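Local atomic coordinates of putative transcriptional regulator, sugar-binding family (Arthrobacter aurescens, PDB entry 3NZE), a protein that probably acts as a SorC-family transcriptional regulator, binding DNA and, through the sugar-binding domain represented here, a carbohydrate effector. Residues A154-D162 and S234-A242. Numbering follows the deposited sequence.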
# COMPACT_ATOMS: atom_id res chain seq x y z
N ALA A 154 -6.31 3.76 6.14
CA ALA A 154 -5.86 3.17 4.87
C ALA A 154 -4.66 2.30 5.19
O ALA A 154 -3.82 2.68 5.99
CB ALA A 154 -5.46 4.25 3.88
N ILE A 155 -4.59 1.12 4.57
CA ILE A 155 -3.46 0.22 4.80
C ILE A 155 -2.89 -0.17 3.47
O ILE A 155 -3.63 -0.61 2.59
CB ILE A 155 -3.89 -1.06 5.54
CG1 ILE A 155 -4.74 -0.72 6.76
CG2 ILE A 155 -2.66 -1.88 5.94
CD1 ILE A 155 -5.40 -1.93 7.43
N PHE A 156 -1.58 -0.03 3.31
CA PHE A 156 -0.96 -0.24 2.00
C PHE A 156 0.52 -0.55 2.06
O PHE A 156 1.22 -0.15 2.99
CB PHE A 156 -1.17 0.98 1.10
CG PHE A 156 -0.75 2.30 1.72
CD1 PHE A 156 0.56 2.75 1.63
CD2 PHE A 156 -1.68 3.08 2.38
CE1 PHE A 156 0.94 3.97 2.20
CE2 PHE A 156 -1.32 4.31 2.95
CZ PHE A 156 -0.00 4.75 2.85
N GLY A 157 0.99 -1.24 1.03
CA GLY A 157 2.42 -1.38 0.79
C GLY A 157 2.87 -0.34 -0.22
O GLY A 157 2.13 0.58 -0.56
N VAL A 158 4.10 -0.49 -0.70
CA VAL A 158 4.66 0.48 -1.64
C VAL A 158 5.34 -0.25 -2.79
O VAL A 158 6.16 -1.14 -2.57
CB VAL A 158 5.72 1.38 -0.95
CG1 VAL A 158 6.28 2.41 -1.92
CG2 VAL A 158 5.10 2.09 0.25
N GLY A 159 4.98 0.13 -4.02
CA GLY A 159 5.68 -0.37 -5.19
C GLY A 159 6.93 0.47 -5.40
O GLY A 159 6.98 1.63 -4.99
N SER A 160 7.94 -0.12 -6.04
CA SER A 160 9.21 0.58 -6.23
C SER A 160 9.76 0.31 -7.62
O SER A 160 9.76 -0.82 -8.09
CB SER A 160 10.22 0.14 -5.16
OG SER A 160 11.31 1.04 -5.10
N VAL A 161 10.21 1.38 -8.27
CA VAL A 161 10.88 1.27 -9.56
C VAL A 161 12.38 1.36 -9.28
O VAL A 161 12.85 2.33 -8.69
CB VAL A 161 10.47 2.42 -10.50
CG1 VAL A 161 11.00 2.17 -11.90
CG2 VAL A 161 8.96 2.59 -10.51
N ASP A 162 13.13 0.34 -9.70
CA ASP A 162 14.56 0.32 -9.43
C ASP A 162 15.35 0.95 -10.57
O ASP A 162 14.93 0.90 -11.73
CB ASP A 162 15.04 -1.11 -9.17
CG ASP A 162 16.22 -1.17 -8.21
OD1 ASP A 162 17.36 -0.86 -8.62
OD2 ASP A 162 16.01 -1.54 -7.03
N SER A 234 16.03 -3.16 -1.03
CA SER A 234 16.29 -2.79 -2.41
C SER A 234 15.11 -2.03 -3.03
O SER A 234 15.15 -1.66 -4.20
CB SER A 234 16.63 -4.02 -3.25
OG SER A 234 15.50 -4.86 -3.38
N LYS A 235 14.06 -1.81 -2.24
CA LYS A 235 12.89 -1.07 -2.69
C LYS A 235 12.75 0.29 -1.99
O LYS A 235 11.66 0.88 -1.93
CB LYS A 235 11.62 -1.89 -2.44
CG LYS A 235 11.58 -3.19 -3.24
CD LYS A 235 10.26 -3.92 -3.02
CE LYS A 235 10.29 -5.31 -3.66
NZ LYS A 235 9.03 -6.06 -3.42
N ILE A 236 13.87 0.80 -1.48
CA ILE A 236 13.83 2.01 -0.67
C ILE A 236 13.47 3.27 -1.48
O ILE A 236 12.95 4.24 -0.92
CB ILE A 236 15.15 2.22 0.10
CG1 ILE A 236 14.84 2.62 1.54
CG2 ILE A 236 16.03 3.25 -0.58
CD1 ILE A 236 13.89 1.66 2.23
N ASN A 237 13.72 3.25 -2.78
CA ASN A 237 13.37 4.39 -3.63
C ASN A 237 11.89 4.72 -3.58
O ASN A 237 11.50 5.89 -3.51
CB ASN A 237 13.83 4.17 -5.07
CG ASN A 237 15.29 4.50 -5.27
OD1 ASN A 237 15.84 5.37 -4.59
ND2 ASN A 237 15.93 3.81 -6.21
N GLY A 238 11.06 3.68 -3.62
CA GLY A 238 9.62 3.83 -3.56
C GLY A 238 9.19 4.41 -2.23
O GLY A 238 8.36 5.31 -2.16
N LEU A 239 9.76 3.87 -1.15
CA LEU A 239 9.39 4.35 0.18
C LEU A 239 9.77 5.81 0.35
O LEU A 239 9.00 6.58 0.92
CB LEU A 239 10.07 3.51 1.27
CG LEU A 239 9.77 3.97 2.70
CD1 LEU A 239 8.28 3.94 2.99
CD2 LEU A 239 10.53 3.12 3.70
N GLN A 240 10.95 6.18 -0.12
CA GLN A 240 11.39 7.57 -0.00
C GLN A 240 10.39 8.53 -0.64
O GLN A 240 10.07 9.58 -0.07
CB GLN A 240 12.77 7.77 -0.64
CG GLN A 240 13.93 7.36 0.25
CD GLN A 240 15.28 7.57 -0.42
OE1 GLN A 240 15.57 6.97 -1.45
NE2 GLN A 240 16.09 8.44 0.17
N GLY A 241 9.93 8.16 -1.83
CA GLY A 241 8.94 8.95 -2.54
C GLY A 241 7.61 9.01 -1.80
O GLY A 241 6.98 10.07 -1.76
N ALA A 242 7.18 7.88 -1.24
CA ALA A 242 5.90 7.86 -0.54
C ALA A 242 5.96 8.75 0.69
O ALA A 242 4.99 9.42 1.02
CB ALA A 242 5.52 6.46 -0.13
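Ser160 and Val158, on the broken end of strand 153-160, pack against the first turns of helix 236-244 in a strand-on-helix contact of the Rossmann-like sugar-binding domain. The helix is the connection of a beta-alpha-beta crossover between the parallel strands 225-230 and 250-254, and strand 153-160 flanks this unit. Strands 153-160 and 225-230 also run parallel, Ala154 being backbone hydrogen-bonded to Arg225 and Ile227, and Phe156 to Ile227; the chain leaving strand 225-230 leads into the helix, whose first turns meet the C-terminal end of the neighbouring strand 153-160. Gly238 makes the close approach possible: without a side chain, its CA comes to 4.2 Å from Ser160 CA and 3.7 Å from Gly159 O, and the two backbones lie close. Val158 CG1, set anti to the backbone N (chi1 -179°), reaches the peptide after this glycine, 3.5 Å from Gly238 C. Its other methyl, CG2, faces Ala242 CB one helical turn on at 4.4 Å, a looser apolar touch. Cys228 and Val230 of strand 225-230 also touch the Val158 side chain, so the valine bridges strand and helix. Ile236, whose CB points away from strand 153-160, packs on Ser257 and Arg260 of helix 255-261. Lys235 occupies the N-cap position; its CB lies 3.7 Å from Ser160 CB, while the extended remainder of the chain leads away. Within the helix Gly238 N has a weak bond back to Lys235 O, and the serine hydroxyl supplements it. Chi1 of -164° swings that hydroxyl onto the first turn. There Gly238 N donates to Ser160 OG at 3.0 Å through a distinctly bent N-H...O angle of 136°. Lys235 O lies 3.2 Å from the same Ser160 OG.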